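Local structure of phosphonate monoester hydrolase (Ruegeria pomeroyi, 4UPK) at residues 34-39 and 232-237; 126-131 and 223-228; 115-120 and 397-402. The protein belongs to the sulfatase family of the alkaline phosphatase clan, alpha/beta proteins built round a mixed beta sheet, and forms a four-chain assembly. All coordinates share one frame; numbering follows the deposited sequence.

Contact 1: 34-39 and 232-237; sequences SNVLFI and NWFAHL
Asn35 lies flat against the indole of Trp233, its amide plane 12° from that of the ring. Its CB sits over the six-membered ring, 3.7 Å from the centroid in a CH-pi contact, and CG comes 3.4 Å from Trp233 CE2. With CG beside the backbone N (chi1 -58°), OD1 receives Trp233 N at 3.2 Å, in the carbonyl plane and on a lone pair. ND2 is hydrogen-bonded to Thr340 OG1, and Trp233 NE1 to Gln336 OE1. Beyond this pair the strands run parallel, Val36 opposite Phe234 and Ile39 opposite Leu237. Phe38 O is gripped twice, by Leu237 N and by His236 ND1 (2.8 Å), from opposite faces of its carbonyl plane. That second bond, near the ring plane of His236, helps fix the imidazole's rotation, and the ring lies in an offset stack with Phe38, centroids 4.7 Å apart. At the other end Asn232 OD1 takes Ser34 N, and one water joins Ser34 OG to Asn232 ND2. These are inner strands of the central sheet: 340-346 continues it beyond 34-39, and 125-127 beyond 232-237. Helices 213-224 and 303-333 cover the face of Leu37 and Leu237, and helix 394-402 packs on Val36 and Phe38.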
ATOM      1  N   SER A  34       2.206  13.981  30.391  1.00 33.89           N
ATOM      2  CA  SER A  34       3.477  13.654  29.742  1.00 32.14           C
ATOM      3  C   SER A  34       3.591  14.451  28.445  1.00 32.18           C
ATOM      4  O   SER A  34       3.050  14.049  27.410  1.00 32.40           O
ATOM      5  CB  SER A  34       3.587  12.155  29.467  1.00 36.89           C
ATOM      6  OG  SER A  34       3.453  11.370  30.641  1.00 50.71           O
ATOM      7  N   ASN A  35       4.270  15.599  28.506  1.00 24.73           N
ATOM      8  CA  ASN A  35       4.449  16.444  27.328  1.00 21.94           C
ATOM      9  C   ASN A  35       5.832  16.277  26.773  1.00 24.31           C
ATOM     10  O   ASN A  35       6.759  15.912  27.505  1.00 23.43           O
ATOM     11  CB  ASN A  35       4.234  17.921  27.660  1.00 17.05           C
ATOM     12  CG  ASN A  35       2.891  18.288  28.239  1.00 28.83           C
ATOM     13  OD1 ASN A  35       1.828  17.927  27.715  1.00 18.28           O
ATOM     14  ND2 ASN A  35       2.923  19.076  29.309  1.00 23.18           N
ATOM     15  N   VAL A  36       5.979  16.547  25.465  1.00 20.61           N
ATOM     16  CA  VAL A  36       7.274  16.551  24.802  1.00 19.73           C
ATOM     17  C   VAL A  36       7.465  17.880  24.063  1.00 21.01           C
ATOM     18  O   VAL A  36       6.676  18.229  23.187  1.00 20.12           O
ATOM     19  CB  VAL A  36       7.575  15.297  23.921  1.00 23.78           C
ATOM     20  CG1 VAL A  36       8.989  15.373  23.326  1.00 22.60           C
ATOM     21  CG2 VAL A  36       7.408  14.004  24.723  1.00 24.13           C
ATOM     22  N   LEU A  37       8.495  18.632  24.456  1.00 16.65           N
ATOM     23  CA  LEU A  37       8.851  19.893  23.821  1.00 14.66           C
ATOM     24  C   LEU A  37      10.214  19.705  23.193  1.00 20.33           C
ATOM     25  O   LEU A  37      11.230  19.634  23.889  1.00 21.10           O
ATOM     26  CB  LEU A  37       8.819  21.106  24.784  1.00 13.32           C
ATOM     27  CG  LEU A  37       9.273  22.477  24.180  1.00 14.62           C
ATOM     28  CD1 LEU A  37       8.377  22.919  23.020  1.00 14.17           C
ATOM     29  CD2 LEU A  37       9.340  23.540  25.223  1.00 11.90           C
ATOM     30  N   PHE A  38      10.221  19.599  21.865  1.00 17.21           N
ATOM     31  CA  PHE A  38      11.417  19.372  21.075  1.00 15.27           C
ATOM     32  C   PHE A  38      11.763  20.617  20.258  1.00 19.95           C
ATOM     33  O   PHE A  38      11.100  20.916  19.253  1.00 17.46           O
ATOM     34  CB  PHE A  38      11.216  18.125  20.191  1.00 16.17           C
ATOM     35  CG  PHE A  38      12.425  17.567  19.474  1.00 15.81           C
ATOM     36  CD1 PHE A  38      13.710  18.031  19.762  1.00 16.90           C
ATOM     37  CD2 PHE A  38      12.286  16.539  18.551  1.00 15.63           C
ATOM     38  CE1 PHE A  38      14.824  17.511  19.103  1.00 16.85           C
ATOM     39  CE2 PHE A  38      13.399  16.022  17.890  1.00 17.66           C
ATOM     40  CZ  PHE A  38      14.662  16.499  18.187  1.00 15.75           C
ATOM     41  N   ILE A  39      12.796  21.372  20.728  1.00 17.88           N
ATOM     42  CA  ILE A  39      13.264  22.579  20.036  1.00 16.84           C
ATOM     43  C   ILE A  39      14.579  22.273  19.336  1.00 20.13           C
ATOM     44  O   ILE A  39      15.504  21.746  19.965  1.00 19.82           O
ATOM     45  CB  ILE A  39      13.394  23.880  20.916  1.00 19.13           C
ATOM     46  CG1 ILE A  39      12.114  24.189  21.693  1.00 18.52           C
ATOM     47  CG2 ILE A  39      13.849  25.122  20.053  1.00 18.44           C
ATOM     48  CD1 ILE A  39      12.293  25.335  22.728  1.00 17.14           C
ATOM     49  N   ASN A 232      -1.926  15.550  26.810  1.00 31.91           N
ATOM     50  CA  ASN A 232      -0.534  15.188  26.517  1.00 30.13           C
ATOM     51  C   ASN A 232      -0.190  15.694  25.129  1.00 31.42           C
ATOM     52  O   ASN A 232      -0.777  15.236  24.149  1.00 33.42           O
ATOM     53  CB  ASN A 232      -0.315  13.683  26.630  1.00 25.77           C
ATOM     54  CG  ASN A 232      -0.324  13.149  28.036  1.00 40.37           C
ATOM     55  OD1 ASN A 232      -0.454  13.876  29.021  1.00 34.40           O
ATOM     56  ND2 ASN A 232      -0.167  11.846  28.157  1.00 37.55           N
ATOM     57  N   TRP A 233       0.701  16.676  25.044  1.00 23.14           N
ATOM     58  CA  TRP A 233       1.072  17.229  23.755  1.00 20.46           C
ATOM     59  C   TRP A 233       2.523  16.953  23.405  1.00 24.64           C
ATOM     60  O   TRP A 233       3.347  16.710  24.286  1.00 23.04           O
ATOM     61  CB  TRP A 233       0.704  18.744  23.621  1.00 17.33           C
ATOM     62  CG  TRP A 233       1.197  19.623  24.725  1.00 17.82           C
ATOM     63  CD1 TRP A 233       0.457  20.153  25.734  1.00 21.17           C
ATOM     64  CD2 TRP A 233       2.528  20.127  24.895  1.00 17.60           C
ATOM     65  NE1 TRP A 233       1.246  20.924  26.546  1.00 20.57           N
ATOM     66  CE2 TRP A 233       2.526  20.920  26.062  1.00 21.13           C
ATOM     67  CE3 TRP A 233       3.741  19.956  24.194  1.00 18.64           C
ATOM     68  CZ2 TRP A 233       3.682  21.550  26.544  1.00 19.92           C
ATOM     69  CZ3 TRP A 233       4.880  20.592  24.663  1.00 19.93           C
ATOM     70  CH2 TRP A 233       4.840  21.391  25.819  1.00 20.71           C
ATOM     71  N   PHE A 234       2.813  16.988  22.091  1.00 21.83           N
ATOM     72  CA  PHE A 234       4.123  16.877  21.479  1.00 20.81           C
ATOM     73  C   PHE A 234       4.233  18.040  20.475  1.00 24.20           C
ATOM     74  O   PHE A 234       3.528  18.057  19.452  1.00 22.52           O
ATOM     75  CB  PHE A 234       4.320  15.494  20.807  1.00 22.13           C
ATOM     76  CG  PHE A 234       5.575  15.290  19.986  1.00 22.05           C
ATOM     77  CD1 PHE A 234       6.768  15.925  20.329  1.00 24.89           C
ATOM     78  CD2 PHE A 234       5.582  14.412  18.908  1.00 22.73           C
ATOM     79  CE1 PHE A 234       7.932  15.727  19.572  1.00 24.56           C
ATOM     80  CE2 PHE A 234       6.745  14.212  18.152  1.00 24.05           C
ATOM     81  CZ  PHE A 234       7.915  14.853  18.500  1.00 22.11           C
ATOM     82  N   ALA A 235       5.091  19.025  20.809  1.00 20.47           N
ATOM     83  CA  ALA A 235       5.313  20.215  19.993  1.00 19.21           C
ATOM     84  C   ALA A 235       6.752  20.245  19.543  1.00 23.87           C
ATOM     85  O   ALA A 235       7.679  20.052  20.354  1.00 23.27           O
ATOM     86  CB  ALA A 235       4.974  21.482  20.770  1.00 19.63           C
ATOM     87  N   HIS A 236       6.926  20.458  18.226  1.00 18.59           N
ATOM     88  CA  HIS A 236       8.219  20.533  17.565  1.00 17.18           C
ATOM     89  C   HIS A 236       8.378  21.943  17.008  1.00 19.91           C
ATOM     90  O   HIS A 236       7.672  22.329  16.080  1.00 18.72           O
ATOM     91  CB  HIS A 236       8.377  19.433  16.479  1.00 17.01           C
ATOM     92  CG  HIS A 236       9.770  19.316  15.941  1.00 19.44           C
ATOM     93  ND1 HIS A 236      10.879  19.648  16.712  1.00 20.60           N
ATOM     94  CD2 HIS A 236      10.201  18.868  14.737  1.00 20.24           C
ATOM     95  CE1 HIS A 236      11.932  19.389  15.961  1.00 19.01           C
ATOM     96  NE2 HIS A 236      11.575  18.934  14.761  1.00 19.15           N
ATOM     97  N   LEU A 237       9.286  22.724  17.610  1.00 17.16           N
ATOM     98  CA  LEU A 237       9.522  24.130  17.275  1.00 16.85           C
ATOM     99  C   LEU A 237      10.961  24.298  16.738  1.00 22.53           C
ATOM    100  O   LEU A 237      11.931  23.892  17.384  1.00 21.51           O
ATOM    101  CB  LEU A 237       9.196  24.997  18.514  1.00 16.77           C
ATOM    102  CG  LEU A 237       9.512  26.504  18.544  1.00 20.12           C
ATOM    103  CD1 LEU A 237       8.505  27.318  17.745  1.00 19.74           C
ATOM    104  CD2 LEU A 237       9.504  27.004  19.978  1.00 21.18           C
TER
HETATM  105  O   HOH W   1       0.626  10.474  30.553  1.00 59.03           O

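Contact 2: 126-131 and 223-228; sequences LLFGYT and ANMPAW
Leu126 CD1 touches both Met225 and Trp228, which approach it from directions nearly at a right angle. It meets Met225 CE at 3.4 Å, tighter than a usual carbon-carbon contact, and lies over the indole face 3.6 Å from the centroid of the five-membered ring of Trp228, only 11° off the ring normal. That is a CH-pi contact; the other branch, CD2, reaches further along the same indole to CZ2 at 3.7 Å. Leu126 owes this reach to a CG set beside its backbone N (chi1 -52°), with CD1 extended from there. Met225 starts the same way from its backbone but then folds, at chi2 (-64°) and again at chi3, which brings the methyl to Leu126 CD1 and the rim of the Phe128 ring, 3.4 Å from CZ. Its SD stands obliquely to that ring in a Met-aromatic contact.

Away from these methyl contacts the packing slackens. Asn224 lays CB at the Phe128 edge, 3.9 Å from CZ, with ND2 a little further off; ND2 hydrogen-bonds to Gln220 O. No hydrogen bond crosses between the segments, and the nearest CA atoms, those of Leu126 and Met225, are still 9.6 Å apart, so long side chains do all the bridging. Trp228 belongs to both parts: one indole face lies under Leu126, yet the residue is partly exposed and its ring meets Tyr169 of a second subunit edge-to-face. Ser173 OG of that neighbouring subunit is hydrogen-bonded to Ala227 N.

The contact joins strand 125-127 and the residues just after it to the chain leaving helix 213-224. Strand 125-127 runs between 158-162 and 234-239, and the chain turns a corner at Phe128, whose ring touches Val160 and Leu237 and meets Phe221 of the helix edge-to-face.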
ATOM      1  N   LEU A 126       2.761  18.174  16.815  1.00 17.32           N
ATOM      2  CA  LEU A 126       2.509  19.542  16.346  1.00 15.03           C
ATOM      3  C   LEU A 126       3.782  20.168  15.818  1.00 20.67           C
ATOM      4  O   LEU A 126       4.792  20.197  16.531  1.00 21.69           O
ATOM      5  CB  LEU A 126       1.898  20.396  17.460  1.00 14.09           C
ATOM      6  CG  LEU A 126       0.656  19.810  18.162  1.00 18.01           C
ATOM      7  CD1 LEU A 126       0.378  20.522  19.457  1.00 18.10           C
ATOM      8  CD2 LEU A 126      -0.556  19.809  17.253  1.00 18.16           C
ATOM      9  N   LEU A 127       3.744  20.649  14.561  1.00 15.43           N
ATOM     10  CA  LEU A 127       4.896  21.282  13.934  1.00 14.76           C
ATOM     11  C   LEU A 127       4.810  22.783  13.811  1.00 18.28           C
ATOM     12  O   LEU A 127       3.906  23.322  13.172  1.00 16.80           O
ATOM     13  CB  LEU A 127       5.254  20.627  12.576  1.00 14.63           C
ATOM     14  CG  LEU A 127       6.439  21.204  11.790  1.00 17.27           C
ATOM     15  CD1 LEU A 127       7.786  20.878  12.483  1.00 16.35           C
ATOM     16  CD2 LEU A 127       6.442  20.664  10.368  1.00 17.96           C
ATOM     17  N   PHE A 128       5.810  23.460  14.395  1.00 16.23           N
ATOM     18  CA  PHE A 128       5.974  24.911  14.321  1.00 14.96           C
ATOM     19  C   PHE A 128       7.299  25.147  13.629  1.00 16.39           C
ATOM     20  O   PHE A 128       8.353  25.103  14.277  1.00 15.11           O
ATOM     21  CB  PHE A 128       5.952  25.531  15.717  1.00 16.28           C
ATOM     22  CG  PHE A 128       4.614  25.425  16.385  1.00 17.61           C
ATOM     23  CD1 PHE A 128       3.658  26.421  16.218  1.00 20.30           C
ATOM     24  CD2 PHE A 128       4.311  24.341  17.203  1.00 19.06           C
ATOM     25  CE1 PHE A 128       2.415  26.328  16.842  1.00 21.81           C
ATOM     26  CE2 PHE A 128       3.071  24.245  17.829  1.00 22.34           C
ATOM     27  CZ  PHE A 128       2.129  25.244  17.647  1.00 21.08           C
ATOM     28  N   GLY A 129       7.233  25.269  12.304  1.00 11.29           N
ATOM     29  CA  GLY A 129       8.413  25.445  11.482  1.00 10.86           C
ATOM     30  C   GLY A 129       8.529  24.567  10.259  1.00 15.29           C
ATOM     31  O   GLY A 129       7.729  24.693   9.336  1.00 16.24           O
ATOM     32  N   TYR A 130       9.588  23.745  10.198  1.00 12.04           N
ATOM     33  CA  TYR A 130       9.956  22.883   9.051  1.00 10.86           C
ATOM     34  C   TYR A 130      10.661  21.597   9.487  1.00 15.57           C
ATOM     35  O   TYR A 130      11.213  21.554  10.581  1.00 13.91           O
ATOM     36  CB  TYR A 130      10.905  23.654   8.105  1.00 10.05           C
ATOM     37  CG  TYR A 130      12.157  24.151   8.806  1.00  8.96           C
ATOM     38  CD1 TYR A 130      12.143  25.324   9.554  1.00 10.24           C
ATOM     39  CD2 TYR A 130      13.358  23.438   8.727  1.00  7.83           C
ATOM     40  CE1 TYR A 130      13.291  25.795  10.188  1.00  8.56           C
ATOM     41  CE2 TYR A 130      14.497  23.878   9.392  1.00  7.99           C
ATOM     42  CZ  TYR A 130      14.453  25.057  10.132  1.00 11.65           C
ATOM     43  OH  TYR A 130      15.540  25.524  10.820  1.00  8.39           O
ATOM     44  N   THR A 131      10.703  20.583   8.594  1.00 16.06           N
ATOM     45  CA  THR A 131      11.413  19.286   8.794  1.00 16.17           C
ATOM     46  C   THR A 131      12.449  19.067   7.687  1.00 18.83           C
ATOM     47  O   THR A 131      13.356  18.255   7.858  1.00 17.76           O
ATOM     48  CB  THR A 131      10.453  18.069   8.888  1.00 14.62           C
ATOM     49  OG1 THR A 131       9.620  18.039   7.739  1.00 14.39           O
ATOM     50  CG2 THR A 131       9.610  18.076  10.137  1.00  7.71           C
ATOM     51  N   ALA A 223       0.313  31.439  20.403  1.00 13.23           N
ATOM     52  CA  ALA A 223      -1.070  31.674  19.956  1.00 13.66           C
ATOM     53  C   ALA A 223      -1.823  30.341  19.833  1.00 16.87           C
ATOM     54  O   ALA A 223      -3.048  30.337  19.735  1.00 16.38           O
ATOM     55  CB  ALA A 223      -1.069  32.395  18.603  1.00 13.91           C
ATOM     56  N   ASN A 224      -1.086  29.207  19.814  1.00 14.82           N
ATOM     57  CA  ASN A 224      -1.666  27.889  19.599  1.00 14.54           C
ATOM     58  C   ASN A 224      -1.556  26.894  20.739  1.00 18.61           C
ATOM     59  O   ASN A 224      -2.396  25.994  20.838  1.00 18.18           O
ATOM     60  CB  ASN A 224      -1.133  27.291  18.306  1.00 17.61           C
ATOM     61  CG  ASN A 224      -1.701  27.935  17.071  1.00 26.63           C
ATOM     62  OD1 ASN A 224      -2.833  27.666  16.662  1.00 17.65           O
ATOM     63  ND2 ASN A 224      -0.902  28.764  16.433  1.00 12.40           N
ATOM     64  N   MET A 225      -0.539  27.043  21.598  1.00 16.29           N
ATOM     65  CA  MET A 225      -0.349  26.125  22.733  1.00 16.60           C
ATOM     66  C   MET A 225      -1.310  26.220  23.915  1.00 20.16           C
ATOM     67  O   MET A 225      -1.599  25.163  24.464  1.00 21.17           O
ATOM     68  CB  MET A 225       1.126  26.016  23.166  1.00 18.97           C
ATOM     69  CG  MET A 225       2.018  25.327  22.127  1.00 22.91           C
ATOM     70  SD  MET A 225       1.636  23.579  21.786  1.00 28.82           S
ATOM     71  CE  MET A 225       0.692  23.763  20.377  1.00 26.22           C
ATOM     72  N   PRO A 226      -1.846  27.415  24.322  1.00 16.53           N
ATOM     73  CA  PRO A 226      -2.758  27.470  25.491  1.00 17.07           C
ATOM     74  C   PRO A 226      -3.875  26.435  25.612  1.00 22.05           C
ATOM     75  O   PRO A 226      -4.072  25.896  26.697  1.00 22.23           O
ATOM     76  CB  PRO A 226      -3.300  28.907  25.443  1.00 18.17           C
ATOM     77  CG  PRO A 226      -2.184  29.669  24.870  1.00 21.61           C
ATOM     78  CD  PRO A 226      -1.585  28.776  23.813  1.00 16.46           C
ATOM     79  N   ALA A 227      -4.590  26.145  24.516  1.00 20.21           N
ATOM     80  CA  ALA A 227      -5.684  25.161  24.509  1.00 20.25           C
ATOM     81  C   ALA A 227      -5.184  23.684  24.618  1.00 23.17           C
ATOM     82  O   ALA A 227      -5.981  22.803  24.980  1.00 21.82           O
ATOM     83  CB  ALA A 227      -6.551  25.349  23.276  1.00 20.56           C
ATOM     84  N   TRP A 228      -3.865  23.435  24.372  1.00 18.23           N
ATOM     85  CA  TRP A 228      -3.274  22.093  24.471  1.00 19.22           C
ATOM     86  C   TRP A 228      -2.937  21.702  25.909  1.00 26.06           C
ATOM     87  O   TRP A 228      -2.742  20.509  26.181  1.00 27.60           O
ATOM     88  CB  TRP A 228      -2.042  21.923  23.547  1.00 17.13           C
ATOM     89  CG  TRP A 228      -2.411  21.583  22.133  1.00 17.44           C
ATOM     90  CD1 TRP A 228      -2.516  22.451  21.087  1.00 20.10           C
ATOM     91  CD2 TRP A 228      -2.835  20.304  21.642  1.00 17.39           C
ATOM     92  NE1 TRP A 228      -2.955  21.787  19.964  1.00 19.43           N
ATOM     93  CE2 TRP A 228      -3.139  20.462  20.271  1.00 20.52           C
ATOM     94  CE3 TRP A 228      -2.948  19.019  22.219  1.00 18.62           C
ATOM     95  CZ2 TRP A 228      -3.543  19.390  19.464  1.00 18.80           C
ATOM     96  CZ3 TRP A 228      -3.376  17.962  21.422  1.00 19.30           C
ATOM     97  CH2 TRP A 228      -3.678  18.156  20.066  1.00 19.38           C
TER

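Contact 3: 115-120 and 397-402; sequences ATEMRK and TILDWV
Met118 lays its thioether across the side chains of Ile398, Leu399 and Val402. The sulfur is the main point of touch: SD lies 3.8 Å from Val402 CG2 and 3.9 Å from Ile398 CG2, with Leu399 CD2 slightly further off. The terminal CE carries on to the other valine branch, 3.9 Å from Val402 CG1. Bends at both chi2 (-68°) and chi3 (-83°) curl the chain so that the sulfur meets all three residues, and the methyl Val402 and Ile398; the Met118 side chain crosses that of Ile398 at about a right angle.

Helices 114-120 and 394-402 are two of those packed on one face of the alpha/beta core of this sulfatase-family protein. Their segments run almost exactly parallel, 3° apart, but with axes 10.7 Å from each other they meet through side chains alone. Both rest on the sheet below, where Val36 of strand 35-41 touches Met118, Ile398 and Val402.

Further from the sheet, Leu399 packs against Glu117: its CD2 is 3.7 Å from Glu117 CB, and CD1 lies against the same carbon. The glutamate then bends away at its second torsion, and its carboxylate is held within its own helix, where Lys120 NZ makes a salt bridge to the syn lone pair of Glu117 OE1 at 2.9 Å. On the flank turned toward a second subunit, Arg119 makes a salt bridge with Asp144 of that neighbouring chain.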
ATOM      1  N   ALA A 115       7.544  11.186  14.625  1.00 16.85           N
ATOM      2  CA  ALA A 115       6.120  11.515  14.509  1.00 16.85           C
ATOM      3  C   ALA A 115       5.233  10.266  14.356  1.00 21.90           C
ATOM      4  O   ALA A 115       4.249  10.123  15.087  1.00 21.79           O
ATOM      5  CB  ALA A 115       5.888  12.497  13.370  1.00 16.94           C
ATOM      6  N   THR A 116       5.605   9.342  13.443  1.00 19.19           N
ATOM      7  CA  THR A 116       4.867   8.091  13.218  1.00 19.34           C
ATOM      8  C   THR A 116       4.827   7.234  14.485  1.00 23.50           C
ATOM      9  O   THR A 116       3.783   6.671  14.818  1.00 24.47           O
ATOM     10  CB  THR A 116       5.434   7.308  12.028  1.00 24.31           C
ATOM     11  OG1 THR A 116       6.819   7.032  12.250  1.00 26.49           O
ATOM     12  CG2 THR A 116       5.227   8.025  10.695  1.00 19.68           C
ATOM     13  N   GLU A 117       5.958   7.169  15.204  1.00 19.76           N
ATOM     14  CA  GLU A 117       6.079   6.403  16.438  1.00 19.75           C
ATOM     15  C   GLU A 117       5.347   7.053  17.605  1.00 23.02           C
ATOM     16  O   GLU A 117       4.725   6.331  18.378  1.00 24.31           O
ATOM     17  CB  GLU A 117       7.542   6.048  16.750  1.00 20.42           C
ATOM     18  CG  GLU A 117       8.234   5.189  15.699  1.00 23.34           C
ATOM     19  CD  GLU A 117       7.421   4.105  15.020  1.00 36.31           C
ATOM     20  OE1 GLU A 117       7.189   3.046  15.649  1.00 25.17           O
ATOM     21  OE2 GLU A 117       7.021   4.315  13.850  1.00 25.54           O
ATOM     22  N   MET A 118       5.368   8.406  17.699  1.00 17.36           N
ATOM     23  CA  MET A 118       4.627   9.168  18.709  1.00 16.88           C
ATOM     24  C   MET A 118       3.121   9.076  18.475  1.00 22.86           C
ATOM     25  O   MET A 118       2.370   9.105  19.446  1.00 25.13           O
ATOM     26  CB  MET A 118       5.079  10.639  18.789  1.00 18.49           C
ATOM     27  CG  MET A 118       6.433  10.829  19.492  1.00 20.64           C
ATOM     28  SD  MET A 118       6.429  10.476  21.268  1.00 23.73           S
ATOM     29  CE  MET A 118       5.808  12.011  21.916  1.00 19.54           C
ATOM     30  N   ARG A 119       2.678   8.923  17.204  1.00 18.63           N
ATOM     31  CA  ARG A 119       1.266   8.743  16.843  1.00 19.16           C
ATOM     32  C   ARG A 119       0.719   7.418  17.385  1.00 23.99           C
ATOM     33  O   ARG A 119      -0.459   7.344  17.772  1.00 22.49           O
ATOM     34  CB  ARG A 119       1.063   8.826  15.328  1.00 19.11           C
ATOM     35  CG  ARG A 119       1.041  10.257  14.814  1.00 20.39           C
ATOM     36  CD  ARG A 119       0.319  10.320  13.495  1.00 28.57           C
ATOM     37  NE  ARG A 119       0.200  11.693  13.020  1.00 41.20           N
ATOM     38  CZ  ARG A 119      -0.911  12.231  12.529  1.00 53.56           C
ATOM     39  NH1 ARG A 119      -2.036  11.522  12.479  1.00 34.18           N
ATOM     40  NH2 ARG A 119      -0.913  13.484  12.099  1.00 40.06           N
ATOM     41  N   LYS A 120       1.596   6.382  17.432  1.00 21.66           N
ATOM     42  CA  LYS A 120       1.301   5.062  18.008  1.00 22.11           C
ATOM     43  C   LYS A 120       1.094   5.173  19.532  1.00 26.59           C
ATOM     44  O   LYS A 120       0.296   4.430  20.096  1.00 27.29           O
ATOM     45  CB  LYS A 120       2.410   4.047  17.683  1.00 23.34           C
ATOM     46  CG  LYS A 120       2.559   3.726  16.196  1.00 25.87           C
ATOM     47  CD  LYS A 120       3.675   2.721  15.973  1.00 22.94           C
ATOM     48  CE  LYS A 120       3.886   2.436  14.509  1.00 25.82           C
ATOM     49  NZ  LYS A 120       5.104   1.615  14.261  1.00 29.27           N
ATOM     50  N   THR A 397      15.447   8.479  22.872  1.00 18.81           N
ATOM     51  CA  THR A 397      15.306   9.066  24.205  1.00 16.46           C
ATOM     52  C   THR A 397      13.825   9.443  24.470  1.00 20.49           C
ATOM     53  O   THR A 397      13.283   9.120  25.532  1.00 19.57           O
ATOM     54  CB  THR A 397      16.249  10.251  24.363  1.00 13.54           C
ATOM     55  OG1 THR A 397      17.584   9.845  24.069  1.00 16.05           O
ATOM     56  CG2 THR A 397      16.195  10.868  25.763  1.00 12.28           C
ATOM     57  N   ILE A 398      13.185  10.108  23.487  1.00 18.10           N
ATOM     58  CA  ILE A 398      11.799  10.567  23.558  1.00 18.92           C
ATOM     59  C   ILE A 398      10.866   9.382  23.683  1.00 23.57           C
ATOM     60  O   ILE A 398      10.067   9.356  24.619  1.00 24.12           O
ATOM     61  CB  ILE A 398      11.421  11.520  22.369  1.00 21.41           C
ATOM     62  CG1 ILE A 398      12.311  12.796  22.351  1.00 20.42           C
ATOM     63  CG2 ILE A 398       9.926  11.886  22.401  1.00 21.43           C
ATOM     64  CD1 ILE A 398      12.481  13.439  20.947  1.00 21.03           C
ATOM     65  N   LEU A 399      10.995   8.381  22.769  1.00 19.46           N
ATOM     66  CA  LEU A 399      10.168   7.166  22.770  1.00 18.57           C
ATOM     67  C   LEU A 399      10.261   6.398  24.076  1.00 23.18           C
ATOM     68  O   LEU A 399       9.233   5.977  24.611  1.00 22.38           O
ATOM     69  CB  LEU A 399      10.475   6.248  21.562  1.00 17.65           C
ATOM     70  CG  LEU A 399      10.176   6.829  20.160  1.00 20.02           C
ATOM     71  CD1 LEU A 399      10.519   5.816  19.086  1.00 20.09           C
ATOM     72  CD2 LEU A 399       8.705   7.326  20.032  1.00 15.29           C
ATOM     73  N   ASP A 400      11.493   6.232  24.598  1.00 20.62           N
ATOM     74  CA  ASP A 400      11.758   5.562  25.866  1.00 20.00           C
ATOM     75  C   ASP A 400      10.973   6.275  26.977  1.00 25.18           C
ATOM     76  O   ASP A 400      10.170   5.636  27.660  1.00 23.57           O
ATOM     77  CB  ASP A 400      13.277   5.573  26.142  1.00 21.20           C
ATOM     78  CG  ASP A 400      13.764   4.906  27.414  1.00 29.47           C
ATOM     79  OD1 ASP A 400      12.927   4.330  28.146  1.00 30.15           O
ATOM     80  OD2 ASP A 400      14.990   4.962  27.682  1.00 32.32           O
ATOM     81  N   TRP A 401      11.149   7.617  27.093  1.00 23.80           N
ATOM     82  CA  TRP A 401      10.497   8.456  28.094  1.00 24.93           C
ATOM     83  C   TRP A 401       8.954   8.397  28.068  1.00 26.90           C
ATOM     84  O   TRP A 401       8.346   8.379  29.137  1.00 28.24           O
ATOM     85  CB  TRP A 401      11.036   9.891  28.024  1.00 24.61           C
ATOM     86  CG  TRP A 401      10.584  10.759  29.154  1.00 27.09           C
ATOM     87  CD1 TRP A 401      11.170  10.885  30.380  1.00 30.38           C
ATOM     88  CD2 TRP A 401       9.449  11.639  29.156  1.00 27.29           C
ATOM     89  NE1 TRP A 401      10.473  11.795  31.145  1.00 30.21           N
ATOM     90  CE2 TRP A 401       9.399  12.257  30.426  1.00 31.62           C
ATOM     91  CE3 TRP A 401       8.451  11.947  28.213  1.00 28.80           C
ATOM     92  CZ2 TRP A 401       8.408  13.189  30.767  1.00 31.63           C
ATOM     93  CZ3 TRP A 401       7.471  12.869  28.553  1.00 30.84           C
ATOM     94  CH2 TRP A 401       7.457  13.482  29.816  1.00 31.70           C
ATOM     95  N   VAL A 402       8.331   8.317  26.877  1.00 20.19           N
ATOM     96  CA  VAL A 402       6.873   8.210  26.737  1.00 19.89           C
ATOM     97  C   VAL A 402       6.386   6.749  26.923  1.00 26.32           C
ATOM     98  O   VAL A 402       5.178   6.507  27.089  1.00 27.10           O
ATOM     99  CB  VAL A 402       6.301   8.876  25.442  1.00 23.22           C
ATOM    100  CG1 VAL A 402       6.740  10.326  25.319  1.00 21.99           C
ATOM    101  CG2 VAL A 402       6.675   8.098  24.179  1.00 23.09           C
TER

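In the fold
The three contacts build one part of the sulfatase-family core. Contact 1 lies in the sheet itself; contact 2 has its centre about 9 Å away and shares that sheet, since strand 125-127 pairs with 234-239 through probable backbone bonds from Leu126 to Phe234 and His236. Contact 3, its centre about 11 Å from that of contact 1, packs on it through Val36 and Phe234. Contacts 2 and 3 do not touch, their nearest atoms being about 7 Å apart. Along the chain contact 2 is nested within the loops closed by contacts 1 and 3, whose segments alternate, so distant sequence is interwoven here. Contacts 2 and 3 both also reach the second subunit, tying this core to the assembly.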